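Long-range contacts in DNA gyrase, B subunit, truncated (PDB 3CWV), which probably uses ATP to drive the breakage, passage and rejoining of double-stranded DNA, as type II topoisomerases of the GyrB family do: residues A[37-42]-A[64-69]; A[71-76]-A[151-156]; A[120-125]-A[140-145]. All blocks are in the same frame, centred on the assembly; numbering follows the deposited sequence.

All three contacts belong to the eight-stranded mixed sheet of the ATPase-type domain and its coverings, where strands 121-128, 109-118, 151-159 and 64-70 follow one another. Interactions 1 and 2 have centres about 11 Å apart and meet where the neighbouring strands 64-70 and 151-159 pair: L66 O lies 2.9 Å from V155 N, a probable hydrogen bond. Interaction 3, about 11 Å from interaction 2 and 18 Å from interaction 1 between centres, lies nearer the sheet's outer edge. M145 CE reaches inward to 3.6 Å from R151 C, and on helix 75-82 A75 CB sits 3.9 Å from W123 CD1. The series runs from a buried helix-on-sheet contact to a polar one at the surface.

Interaction 1. Residues A[37-42]-A[64-69]; sequences FLLDVA and IALFCT
L66 stands up from its strand into the face of the helix, and L38, L39 and A42 close round it. Its CG, anti to the backbone N (chi1 179°), lifts the branch toward the helix, and the fork there turns the two methyls to different partners. CD1 meets the end of L39, 3.7 Å from L39 CD2, where the two side chains cross at a slant. CD2 lies against the helix backbone, 3.7 Å from L38 O. L38 and L66 run past each other in opposite directions, so that L38 CD1 comes down beside L66 CB at 3.9 Å. This is a helix lying on a beta-sheet in the alpha/beta layering of the GHKL ATPase fold, to which GyrB proteins belong; over these short segments helix and strand point almost the same way, their axes 2° apart and 9.4 Å from each other. One turn on from L38, A42 faces the strand with its methyl alone, and C68 meets it: its SG, beside the backbone N and anti to the carbonyl carbon (chi1 -71°), rests 3.5 Å from A42 CB. V54 of strand 53-58 touches both A42 and L66, while L38 also packs on V155 and F157 of strand 151-159.

Interaction 2. Residues A[71-76]-A[151-156]; sequences RTVTAE and RGVRVH
R151 NH1 donates to V73 O over 2.8 Å, with an N-H...O angle of 162°. The carbonyl oxygen lies in the plane of the guanidinium, but the nitrogen approaches from well above the carbonyl plane, 55° out of it. T74 CG2 joins it at the guanidinium edge, 3.5 Å from NH1. One face of the group is overlaid by the backbone of the loop, with R71 O 3.3 Å above the plane near the rim and T72 CA beside it. Nearer the strand, V73 CG1 packs 3.9 Å from R151 CB, and V73 CG2 touches V153 CG1 at 4.1 Å, the two valines meeting at a slant. The arginine is extended from CG to NE, which carries its head from the start of strand 151-159 across the loop that links strand 64-70 to helix 75-82, a strand-to-helix connection of the GHKL-type fold. Replacing R151 with an alanine would probably leave V73 O without this donor and uncover the backbone of R71 and T72. Further out, S70 OG accepts from T72 N and V73 N, while the S70 backbone pairs with that of R151. L78 of the helix touches both V73 and V153, and T74 OG1 caps the helix start by bonding N77 N.

Interaction 3. Residues A[120-125]-A[140-145]; sequences GRQWRV and TPMEPM
Q122 and M142 set the backbones closest, CA to CA 5.5 Å, where strand 121-125 faces an irregular loop that contains a cis peptide bond before P141. The strand belongs to the outer part of the mixed sheet of the GHKL-type domain, and the loop links strand 131-139, its edge neighbour, to strand 151-159. Q122 is fully extended, with CG anti to the backbone N (chi1 179°), and delivers its amide oxygen to the loop: E143 N donates to OE1 at 2.8 Å, nearly in line with the C=O bond (169°). Beside this bond M142 reaches across to the start of the strand, its CG 3.8 Å from Q122 CB and its SD 3.5 Å from G120 O. R124 bends at chi3 and crosses E143 at about a right angle, making a salt bridge of 3.0 Å from NH2 to E143 OE1. That oxygen lies in the guanidinium plane, whereas NH2 meets it from above the carboxylate plane, 53° out of it. D115 OD1 takes R124 NE in a salt bridge and Q122 NE2 in a hydrogen bond. W117 NE1 grips E143 O. Q122 NE2 also donates to a water 3.0 Å away.

Interaction 1. Residues A[37-42]-A[64-69]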
ATOM      1  N   PHE A  37       3.073   3.555   8.392  1.00 18.57           N
ATOM      2  CA  PHE A  37       1.799   3.328   9.110  1.00 20.22           C
ATOM      3  C   PHE A  37       0.741   4.363   8.690  1.00 21.98           C
ATOM      4  O   PHE A  37      -0.451   4.033   8.511  1.00 22.63           O
ATOM      5  CB  PHE A  37       1.962   3.357  10.648  1.00 19.44           C
ATOM      6  CG  PHE A  37       2.882   2.273  11.226  1.00 20.62           C
ATOM      7  CD1 PHE A  37       3.057   1.057  10.586  1.00 21.25           C
ATOM      8  CD2 PHE A  37       3.517   2.488  12.451  1.00 22.32           C
ATOM      9  CE1 PHE A  37       3.888   0.039  11.163  1.00 28.25           C
ATOM     10  CE2 PHE A  37       4.334   1.505  13.023  1.00 27.93           C
ATOM     11  CZ  PHE A  37       4.518   0.279  12.377  1.00 22.63           C
ATOM     12  N   LEU A  38       1.145   5.630   8.590  1.00 21.65           N
ATOM     13  CA  LEU A  38       0.226   6.679   8.063  1.00 25.03           C
ATOM     14  C   LEU A  38      -0.249   6.412   6.631  1.00 24.66           C
ATOM     15  O   LEU A  38      -1.452   6.476   6.334  1.00 22.28           O
ATOM     16  CB  LEU A  38       0.841   8.082   8.168  1.00 25.34           C
ATOM     17  CG  LEU A  38       0.570   8.891   9.426  1.00 35.57           C
ATOM     18  CD1 LEU A  38       1.389  10.174   9.356  1.00 31.35           C
ATOM     19  CD2 LEU A  38      -0.957   9.239   9.572  1.00 30.68           C
ATOM     20  N   LEU A  39       0.679   6.172   5.716  1.00 23.11           N
ATOM     21  CA  LEU A  39       0.326   5.773   4.347  1.00 25.25           C
ATOM     22  C   LEU A  39      -0.623   4.564   4.279  1.00 25.01           C
ATOM     23  O   LEU A  39      -1.540   4.532   3.437  1.00 26.78           O
ATOM     24  CB  LEU A  39       1.605   5.479   3.520  1.00 25.09           C
ATOM     25  CG  LEU A  39       2.422   6.759   3.255  1.00 26.50           C
ATOM     26  CD1 LEU A  39       3.806   6.405   2.665  1.00 28.62           C
ATOM     27  CD2 LEU A  39       1.667   7.671   2.328  1.00 20.49           C
ATOM     28  N   ASP A  40      -0.424   3.582   5.168  1.00 23.83           N
ATOM     29  CA  ASP A  40      -1.319   2.410   5.220  1.00 24.03           C
ATOM     30  C   ASP A  40      -2.770   2.803   5.617  1.00 25.65           C
ATOM     31  O   ASP A  40      -3.748   2.191   5.148  1.00 23.67           O
ATOM     32  CB  ASP A  40      -0.807   1.354   6.192  1.00 25.13           C
ATOM     33  CG  ASP A  40       0.442   0.580   5.680  1.00 27.98           C
ATOM     34  OD1 ASP A  40       0.818   0.680   4.492  1.00 31.22           O
ATOM     35  OD2 ASP A  40       1.046  -0.135   6.515  1.00 35.80           O
ATOM     36  N   VAL A  41      -2.900   3.773   6.523  1.00 23.62           N
ATOM     37  CA  VAL A  41      -4.218   4.336   6.864  1.00 25.27           C
ATOM     38  C   VAL A  41      -4.932   4.883   5.614  1.00 25.07           C
ATOM     39  O   VAL A  41      -6.114   4.580   5.364  1.00 27.05           O
ATOM     40  CB  VAL A  41      -4.126   5.486   7.913  1.00 25.34           C
ATOM     41  CG1 VAL A  41      -5.525   6.086   8.142  1.00 23.31           C
ATOM     42  CG2 VAL A  41      -3.600   4.985   9.230  1.00 21.07           C
ATOM     43  N   ALA A  42      -4.207   5.687   4.835  1.00 23.92           N
ATOM     44  CA  ALA A  42      -4.729   6.289   3.604  1.00 24.93           C
ATOM     45  C   ALA A  42      -5.066   5.204   2.576  1.00 23.88           C
ATOM     46  O   ALA A  42      -6.105   5.265   1.925  1.00 23.51           O
ATOM     47  CB  ALA A  42      -3.692   7.300   3.015  1.00 26.46           C
ATOM     48  N   ILE A  64       6.754  15.215   9.726  1.00 27.21           N
ATOM     49  CA  ILE A  64       6.115  14.506   8.635  1.00 24.92           C
ATOM     50  C   ILE A  64       4.651  14.937   8.683  1.00 23.21           C
ATOM     51  O   ILE A  64       4.074  15.010   9.766  1.00 22.67           O
ATOM     52  CB  ILE A  64       6.140  12.974   8.901  1.00 26.79           C
ATOM     53  CG1 ILE A  64       7.548  12.413   8.730  1.00 28.81           C
ATOM     54  CG2 ILE A  64       5.166  12.208   7.953  1.00 30.26           C
ATOM     55  CD1 ILE A  64       7.997  12.234   7.269  1.00 33.45           C
ATOM     56  N   ALA A  65       4.047  15.240   7.549  1.00 23.71           N
ATOM     57  CA  ALA A  65       2.583  15.419   7.609  1.00 24.08           C
ATOM     58  C   ALA A  65       1.922  14.606   6.516  1.00 22.43           C
ATOM     59  O   ALA A  65       2.444  14.520   5.391  1.00 24.86           O
ATOM     60  CB  ALA A  65       2.197  16.899   7.490  1.00 26.70           C
ATOM     61  N   LEU A  66       0.770  14.012   6.829  1.00 22.38           N
ATOM     62  CA  LEU A  66      -0.018  13.326   5.804  1.00 20.74           C
ATOM     63  C   LEU A  66      -1.414  13.937   5.836  1.00 24.71           C
ATOM     64  O   LEU A  66      -1.991  14.065   6.921  1.00 23.81           O
ATOM     65  CB  LEU A  66      -0.088  11.818   6.101  1.00 22.98           C
ATOM     66  CG  LEU A  66      -0.934  11.045   5.062  1.00 23.80           C
ATOM     67  CD1 LEU A  66      -0.071  10.359   4.087  1.00 34.45           C
ATOM     68  CD2 LEU A  66      -1.868  10.086   5.728  1.00 33.88           C
ATOM     69  N   PHE A  67      -1.909  14.365   4.671  1.00 22.96           N
ATOM     70  CA  PHE A  67      -3.294  14.818   4.530  1.00 24.24           C
ATOM     71  C   PHE A  67      -4.062  13.884   3.607  1.00 25.04           C
ATOM     72  O   PHE A  67      -3.523  13.427   2.595  1.00 22.34           O
ATOM     73  CB  PHE A  67      -3.360  16.262   4.003  1.00 26.91           C
ATOM     74  CG  PHE A  67      -4.765  16.707   3.654  1.00 29.38           C
ATOM     75  CD1 PHE A  67      -5.604  17.209   4.631  1.00 27.55           C
ATOM     76  CD2 PHE A  67      -5.247  16.577   2.353  1.00 25.58           C
ATOM     77  CE1 PHE A  67      -6.915  17.589   4.330  1.00 27.08           C
ATOM     78  CE2 PHE A  67      -6.552  16.959   2.037  1.00 27.44           C
ATOM     79  CZ  PHE A  67      -7.384  17.471   3.025  1.00 28.47           C
ATOM     80  N   CYS A  68      -5.326  13.613   3.957  1.00 25.52           N
ATOM     81  CA  CYS A  68      -6.204  12.765   3.158  1.00 25.16           C
ATOM     82  C   CYS A  68      -7.558  13.450   3.023  1.00 23.89           C
ATOM     83  O   CYS A  68      -8.047  13.969   4.008  1.00 21.02           O
ATOM     84  CB  CYS A  68      -6.459  11.461   3.894  1.00 26.24           C
ATOM     85  SG  CYS A  68      -5.068  10.382   3.957  1.00 34.79           S
ATOM     86  N   THR A  69      -8.143  13.442   1.827  1.00 22.86           N
ATOM     87  CA  THR A  69      -9.517  13.908   1.648  1.00 24.56           C
ATOM     88  C   THR A  69     -10.424  12.767   2.019  1.00 25.33           C
ATOM     89  O   THR A  69      -9.996  11.613   2.086  1.00 24.56           O
ATOM     90  CB  THR A  69      -9.807  14.348   0.176  1.00 24.47           C
ATOM     91  OG1 THR A  69      -9.460  13.283  -0.720  1.00 26.15           O
ATOM     92  CG2 THR A  69      -8.992  15.606  -0.177  1.00 25.68           C
TER

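Interaction 2. Residues A[71-76]-A[151-156]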
ATOM      1  N   ARG A  71     -14.985  11.655   2.654  1.00 30.04           N
ATOM      2  CA  ARG A  71     -16.391  12.056   2.790  1.00 32.63           C
ATOM      3  C   ARG A  71     -16.933  11.555   4.120  1.00 31.79           C
ATOM      4  O   ARG A  71     -18.077  11.812   4.455  1.00 29.59           O
ATOM      5  CB  ARG A  71     -17.246  11.487   1.650  1.00 34.96           C
ATOM      6  CG  ARG A  71     -17.228  12.296   0.348  1.00 42.75           C
ATOM      7  CD  ARG A  71     -17.180  11.341  -0.846  1.00 48.27           C
ATOM      8  NE  ARG A  71     -15.799  10.904  -1.044  1.00 55.60           N
ATOM      9  CZ  ARG A  71     -15.412   9.676  -1.375  1.00 51.85           C
ATOM     10  NH1 ARG A  71     -16.298   8.705  -1.549  1.00 46.26           N
ATOM     11  NH2 ARG A  71     -14.116   9.419  -1.510  1.00 48.56           N
ATOM     12  N   THR A  72     -16.121  10.830   4.890  1.00 30.36           N
ATOM     13  CA  THR A  72     -16.649  10.220   6.123  1.00 30.33           C
ATOM     14  C   THR A  72     -15.934  10.549   7.448  1.00 31.93           C
ATOM     15  O   THR A  72     -16.508  10.364   8.529  1.00 31.25           O
ATOM     16  CB  THR A  72     -16.732   8.687   6.001  1.00 30.98           C
ATOM     17  OG1 THR A  72     -15.422   8.166   5.689  1.00 33.13           O
ATOM     18  CG2 THR A  72     -17.735   8.296   4.927  1.00 33.54           C
ATOM     19  N   VAL A  73     -14.684  11.011   7.384  1.00 27.72           N
ATOM     20  CA  VAL A  73     -13.906  11.210   8.616  1.00 26.32           C
ATOM     21  C   VAL A  73     -14.623  12.141   9.603  1.00 26.94           C
ATOM     22  O   VAL A  73     -15.280  13.121   9.201  1.00 28.22           O
ATOM     23  CB  VAL A  73     -12.451  11.726   8.316  1.00 24.12           C
ATOM     24  CG1 VAL A  73     -12.469  13.180   7.755  1.00 20.23           C
ATOM     25  CG2 VAL A  73     -11.567  11.592   9.578  1.00 22.12           C
ATOM     26  N   THR A  74     -14.525  11.837  10.890  1.00 26.98           N
ATOM     27  CA  THR A  74     -15.008  12.772  11.914  1.00 28.75           C
ATOM     28  C   THR A  74     -13.966  13.072  12.981  1.00 27.77           C
ATOM     29  O   THR A  74     -13.072  12.267  13.250  1.00 27.01           O
ATOM     30  CB  THR A  74     -16.235  12.216  12.655  1.00 29.56           C
ATOM     31  OG1 THR A  74     -15.817  11.122  13.465  1.00 31.69           O
ATOM     32  CG2 THR A  74     -17.282  11.714  11.671  1.00 30.91           C
ATOM     33  N   ALA A  75     -14.127  14.201  13.661  1.00 26.74           N
ATOM     34  CA  ALA A  75     -13.244  14.519  14.767  1.00 27.90           C
ATOM     35  C   ALA A  75     -13.373  13.520  15.916  1.00 27.48           C
ATOM     36  O   ALA A  75     -12.378  13.204  16.573  1.00 28.31           O
ATOM     37  CB  ALA A  75     -13.493  15.956  15.270  1.00 26.21           C
ATOM     38  N   GLU A  76     -14.590  13.037  16.190  1.00 28.73           N
ATOM     39  CA  GLU A  76     -14.768  12.063  17.271  1.00 28.56           C
ATOM     40  C   GLU A  76     -14.013  10.764  16.992  1.00 29.59           C
ATOM     41  O   GLU A  76     -13.418  10.174  17.895  1.00 30.68           O
ATOM     42  CB  GLU A  76     -16.240  11.710  17.466  1.00 29.85           C
ATOM     43  CG  GLU A  76     -16.438  11.124  18.842  1.00 36.56           C
ATOM     44  CD  GLU A  76     -17.565  10.129  18.924  1.00 52.27           C
ATOM     45  OE1 GLU A  76     -18.562  10.288  18.169  1.00 50.82           O
ATOM     46  OE2 GLU A  76     -17.452   9.204  19.771  1.00 59.39           O
ATOM     47  N   ARG A 151     -14.616  16.647   3.176  1.00 27.37           N
ATOM     48  CA  ARG A 151     -13.969  16.479   4.457  1.00 25.92           C
ATOM     49  C   ARG A 151     -12.493  16.143   4.225  1.00 25.12           C
ATOM     50  O   ARG A 151     -12.082  15.788   3.117  1.00 24.68           O
ATOM     51  CB  ARG A 151     -14.592  15.326   5.259  1.00 25.96           C
ATOM     52  CG  ARG A 151     -16.080  15.426   5.475  1.00 33.39           C
ATOM     53  CD  ARG A 151     -16.498  14.594   6.649  1.00 35.91           C
ATOM     54  NE  ARG A 151     -17.938  14.402   6.616  1.00 37.75           N
ATOM     55  CZ  ARG A 151     -18.612  13.674   7.487  1.00 43.42           C
ATOM     56  NH1 ARG A 151     -17.965  13.061   8.468  1.00 36.15           N
ATOM     57  NH2 ARG A 151     -19.933  13.538   7.349  1.00 46.41           N
ATOM     58  N   GLY A 152     -11.708  16.258   5.285  1.00 27.71           N
ATOM     59  CA  GLY A 152     -10.300  15.858   5.198  1.00 25.52           C
ATOM     60  C   GLY A 152      -9.685  15.787   6.568  1.00 26.22           C
ATOM     61  O   GLY A 152     -10.247  16.284   7.542  1.00 23.89           O
ATOM     62  N   VAL A 153      -8.511  15.160   6.634  1.00 23.47           N
ATOM     63  CA  VAL A 153      -7.811  15.016   7.890  1.00 22.16           C
ATOM     64  C   VAL A 153      -6.301  15.142   7.607  1.00 21.12           C
ATOM     65  O   VAL A 153      -5.811  14.594   6.620  1.00 21.49           O
ATOM     66  CB  VAL A 153      -8.166  13.684   8.607  1.00 23.45           C
ATOM     67  CG1 VAL A 153      -8.105  12.509   7.629  1.00 23.14           C
ATOM     68  CG2 VAL A 153      -7.274  13.461   9.840  1.00 22.72           C
ATOM     69  N   ARG A 154      -5.625  15.926   8.428  1.00 22.96           N
ATOM     70  CA  ARG A 154      -4.157  16.028   8.384  1.00 24.12           C
ATOM     71  C   ARG A 154      -3.557  15.569   9.710  1.00 24.40           C
ATOM     72  O   ARG A 154      -4.011  15.970  10.770  1.00 25.36           O
ATOM     73  CB  ARG A 154      -3.751  17.480   8.105  1.00 24.04           C
ATOM     74  CG  ARG A 154      -2.229  17.730   8.007  1.00 24.57           C
ATOM     75  CD  ARG A 154      -2.019  19.274   7.954  1.00 30.45           C
ATOM     76  NE  ARG A 154      -0.669  19.640   7.522  1.00 39.72           N
ATOM     77  CZ  ARG A 154       0.289  20.131   8.317  1.00 40.80           C
ATOM     78  NH1 ARG A 154       1.473  20.446   7.798  1.00 39.22           N
ATOM     79  NH2 ARG A 154       0.070  20.328   9.612  1.00 37.24           N
ATOM     80  N   VAL A 155      -2.518  14.743   9.643  1.00 22.76           N
ATOM     81  CA  VAL A 155      -1.826  14.303  10.844  1.00 22.83           C
ATOM     82  C   VAL A 155      -0.387  14.780  10.651  1.00 22.25           C
ATOM     83  O   VAL A 155       0.239  14.418   9.679  1.00 20.84           O
ATOM     84  CB  VAL A 155      -1.817  12.771  10.972  1.00 24.11           C
ATOM     85  CG1 VAL A 155      -0.950  12.335  12.168  1.00 18.27           C
ATOM     86  CG2 VAL A 155      -3.229  12.250  11.178  1.00 22.00           C
ATOM     87  N   HIS A 156       0.085  15.643  11.532  1.00 20.26           N
ATOM     88  CA  HIS A 156       1.453  16.183  11.423  1.00 23.36           C
ATOM     89  C   HIS A 156       2.153  15.737  12.693  1.00 24.60           C
ATOM     90  O   HIS A 156       1.614  15.937  13.763  1.00 26.14           O
ATOM     91  CB  HIS A 156       1.423  17.708  11.389  1.00 26.26           C
ATOM     92  CG  HIS A 156       2.778  18.339  11.522  1.00 32.63           C
ATOM     93  ND1 HIS A 156       3.323  18.704  12.738  1.00 40.98           N
ATOM     94  CD2 HIS A 156       3.711  18.635  10.590  1.00 35.06           C
ATOM     95  CE1 HIS A 156       4.517  19.236  12.538  1.00 37.94           C
ATOM     96  NE2 HIS A 156       4.770  19.216  11.239  1.00 33.89           N
TER

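Interaction 3. Residues A[120-125]-A[140-145]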
ATOM      1  N   GLY A 120     -17.906  22.625   6.720  1.00 44.48           N
ATOM      2  CA  GLY A 120     -17.459  24.008   6.738  1.00 43.29           C
ATOM      3  C   GLY A 120     -16.702  24.431   7.979  1.00 41.82           C
ATOM      4  O   GLY A 120     -16.412  25.616   8.156  1.00 42.47           O
ATOM      5  N   ARG A 121     -16.361  23.471   8.843  1.00 38.74           N
ATOM      6  CA  ARG A 121     -15.654  23.789  10.070  1.00 35.90           C
ATOM      7  C   ARG A 121     -14.427  22.869  10.233  1.00 31.69           C
ATOM      8  O   ARG A 121     -14.325  21.835   9.579  1.00 31.40           O
ATOM      9  CB  ARG A 121     -16.582  23.642  11.283  1.00 36.64           C
ATOM     10  CG  ARG A 121     -17.725  24.687  11.371  1.00 42.09           C
ATOM     11  CD  ARG A 121     -18.517  24.536  12.656  1.00 43.13           C
ATOM     12  NE  ARG A 121     -19.013  23.167  12.819  1.00 50.81           N
ATOM     13  CZ  ARG A 121     -20.162  22.718  12.316  1.00 57.52           C
ATOM     14  NH1 ARG A 121     -20.518  21.453  12.511  1.00 58.68           N
ATOM     15  NH2 ARG A 121     -20.954  23.526  11.616  1.00 55.22           N
ATOM     16  N   GLN A 122     -13.527  23.282  11.109  1.00 30.18           N
ATOM     17  CA  GLN A 122     -12.260  22.605  11.360  1.00 28.85           C
ATOM     18  C   GLN A 122     -12.054  22.391  12.866  1.00 29.51           C
ATOM     19  O   GLN A 122     -12.305  23.287  13.699  1.00 29.74           O
ATOM     20  CB  GLN A 122     -11.121  23.452  10.760  1.00 30.31           C
ATOM     21  CG  GLN A 122      -9.701  22.894  10.951  1.00 25.16           C
ATOM     22  CD  GLN A 122      -8.634  23.783  10.375  1.00 29.05           C
ATOM     23  OE1 GLN A 122      -8.927  24.797   9.723  1.00 32.65           O
ATOM     24  NE2 GLN A 122      -7.364  23.418  10.602  1.00 23.74           N
ATOM     25  N   TRP A 123     -11.567  21.204  13.219  1.00 26.74           N
ATOM     26  CA  TRP A 123     -11.258  20.885  14.602  1.00 26.34           C
ATOM     27  C   TRP A 123      -9.790  20.471  14.674  1.00 23.55           C
ATOM     28  O   TRP A 123      -9.296  19.846  13.744  1.00 25.37           O
ATOM     29  CB  TRP A 123     -12.138  19.719  15.052  1.00 25.30           C
ATOM     30  CG  TRP A 123     -12.119  19.525  16.522  1.00 27.07           C
ATOM     31  CD1 TRP A 123     -11.370  18.610  17.247  1.00 23.95           C
ATOM     32  CD2 TRP A 123     -12.870  20.283  17.475  1.00 27.96           C
ATOM     33  NE1 TRP A 123     -11.622  18.778  18.597  1.00 24.55           N
ATOM     34  CE2 TRP A 123     -12.535  19.798  18.756  1.00 32.28           C
ATOM     35  CE3 TRP A 123     -13.806  21.330  17.361  1.00 31.84           C
ATOM     36  CZ2 TRP A 123     -13.109  20.321  19.928  1.00 31.09           C
ATOM     37  CZ3 TRP A 123     -14.365  21.862  18.522  1.00 31.65           C
ATOM     38  CH2 TRP A 123     -14.018  21.351  19.792  1.00 31.83           C
ATOM     39  N   ARG A 124      -9.129  20.789  15.782  1.00 24.38           N
ATOM     40  CA  ARG A 124      -7.695  20.534  15.947  1.00 24.34           C
ATOM     41  C   ARG A 124      -7.402  19.861  17.294  1.00 25.50           C
ATOM     42  O   ARG A 124      -7.817  20.370  18.345  1.00 24.22           O
ATOM     43  CB  ARG A 124      -6.909  21.850  15.843  1.00 26.13           C
ATOM     44  CG  ARG A 124      -5.355  21.700  15.957  1.00 23.16           C
ATOM     45  CD  ARG A 124      -4.680  23.053  15.727  1.00 28.24           C
ATOM     46  NE  ARG A 124      -4.812  23.440  14.322  1.00 26.06           N
ATOM     47  CZ  ARG A 124      -4.592  24.650  13.831  1.00 27.59           C
ATOM     48  NH1 ARG A 124      -4.246  25.647  14.628  1.00 29.04           N
ATOM     49  NH2 ARG A 124      -4.760  24.861  12.537  1.00 30.00           N
ATOM     50  N   VAL A 125      -6.633  18.764  17.260  1.00 24.09           N
ATOM     51  CA  VAL A 125      -6.203  18.041  18.465  1.00 23.59           C
ATOM     52  C   VAL A 125      -4.672  18.086  18.535  1.00 23.76           C
ATOM     53  O   VAL A 125      -4.017  17.701  17.573  1.00 23.39           O
ATOM     54  CB  VAL A 125      -6.613  16.546  18.392  1.00 26.51           C
ATOM     55  CG1 VAL A 125      -6.169  15.764  19.701  1.00 24.90           C
ATOM     56  CG2 VAL A 125      -8.111  16.405  18.103  1.00 24.32           C
ATOM     57  N   THR A 140     -11.042  28.583  14.248  1.00 40.29           N
ATOM     58  CA  THR A 140     -11.937  29.613  13.703  1.00 44.94           C
ATOM     59  C   THR A 140     -11.152  30.914  13.461  1.00 46.13           C
ATOM     60  O   THR A 140     -10.484  31.422  14.364  1.00 48.92           O
ATOM     61  CB  THR A 140     -13.133  29.877  14.647  1.00 45.27           C
ATOM     62  OG1 THR A 140     -12.646  30.336  15.908  1.00 51.31           O
ATOM     63  CG2 THR A 140     -13.941  28.603  14.895  1.00 44.65           C
ATOM     64  N   PRO A 141     -11.189  31.436  12.223  1.00 47.29           N
ATOM     65  CA  PRO A 141     -11.917  30.852  11.104  1.00 46.64           C
ATOM     66  C   PRO A 141     -11.151  29.622  10.580  1.00 44.82           C
ATOM     67  O   PRO A 141      -9.965  29.471  10.864  1.00 42.95           O
ATOM     68  CB  PRO A 141     -11.887  31.973  10.060  1.00 46.84           C
ATOM     69  CG  PRO A 141     -10.562  32.637  10.316  1.00 48.34           C
ATOM     70  CD  PRO A 141     -10.438  32.642  11.821  1.00 47.16           C
ATOM     71  N   MET A 142     -11.866  28.775   9.844  1.00 44.68           N
ATOM     72  CA  MET A 142     -11.352  27.605   9.147  1.00 44.62           C
ATOM     73  C   MET A 142     -10.163  27.985   8.263  1.00 45.49           C
ATOM     74  O   MET A 142     -10.211  28.968   7.510  1.00 45.51           O
ATOM     75  CB  MET A 142     -12.481  27.022   8.276  1.00 45.53           C
ATOM     76  CG  MET A 142     -12.314  25.569   7.885  1.00 46.87           C
ATOM     77  SD  MET A 142     -13.390  24.986   6.550  1.00 43.63           S
ATOM     78  CE  MET A 142     -12.430  25.323   5.073  1.00 45.68           C
ATOM     79  N   GLU A 143      -9.089  27.210   8.353  1.00 43.16           N
ATOM     80  CA  GLU A 143      -7.919  27.439   7.520  1.00 39.35           C
ATOM     81  C   GLU A 143      -8.022  26.581   6.262  1.00 39.16           C
ATOM     82  O   GLU A 143      -8.766  25.594   6.252  1.00 39.83           O
ATOM     83  CB  GLU A 143      -6.662  27.190   8.356  1.00 40.71           C
ATOM     84  CG  GLU A 143      -6.647  28.109   9.577  1.00 40.58           C
ATOM     85  CD  GLU A 143      -5.485  27.863  10.517  1.00 51.19           C
ATOM     86  OE1 GLU A 143      -4.755  26.867  10.308  1.00 44.31           O
ATOM     87  OE2 GLU A 143      -5.313  28.667  11.472  1.00 51.30           O
ATOM     88  N   PRO A 144      -7.308  26.956   5.177  1.00 39.06           N
ATOM     89  CA  PRO A 144      -7.558  26.245   3.924  1.00 39.48           C
ATOM     90  C   PRO A 144      -7.135  24.772   3.961  1.00 38.38           C
ATOM     91  O   PRO A 144      -6.087  24.436   4.527  1.00 36.57           O
ATOM     92  CB  PRO A 144      -6.704  27.008   2.895  1.00 41.17           C
ATOM     93  CG  PRO A 144      -6.279  28.280   3.565  1.00 41.05           C
ATOM     94  CD  PRO A 144      -6.274  27.996   5.028  1.00 40.16           C
ATOM     95  N   MET A 145      -7.961  23.920   3.363  1.00 36.71           N
ATOM     96  CA  MET A 145      -7.666  22.499   3.221  1.00 33.88           C
ATOM     97  C   MET A 145      -6.549  22.369   2.198  1.00 37.30           C
ATOM     98  O   MET A 145      -6.605  23.043   1.180  1.00 34.20           O
ATOM     99  CB  MET A 145      -8.897  21.756   2.689  1.00 33.45           C
ATOM    100  CG  MET A 145     -10.117  21.839   3.579  1.00 34.20           C
ATOM    101  SD  MET A 145     -11.554  20.969   2.949  1.00 25.62           S
ATOM    102  CE  MET A 145     -11.037  19.257   3.088  1.00 26.71           C
TER
HETATM  103  O   HOH W   1      -4.862  24.501   9.418  1.00 32.24           O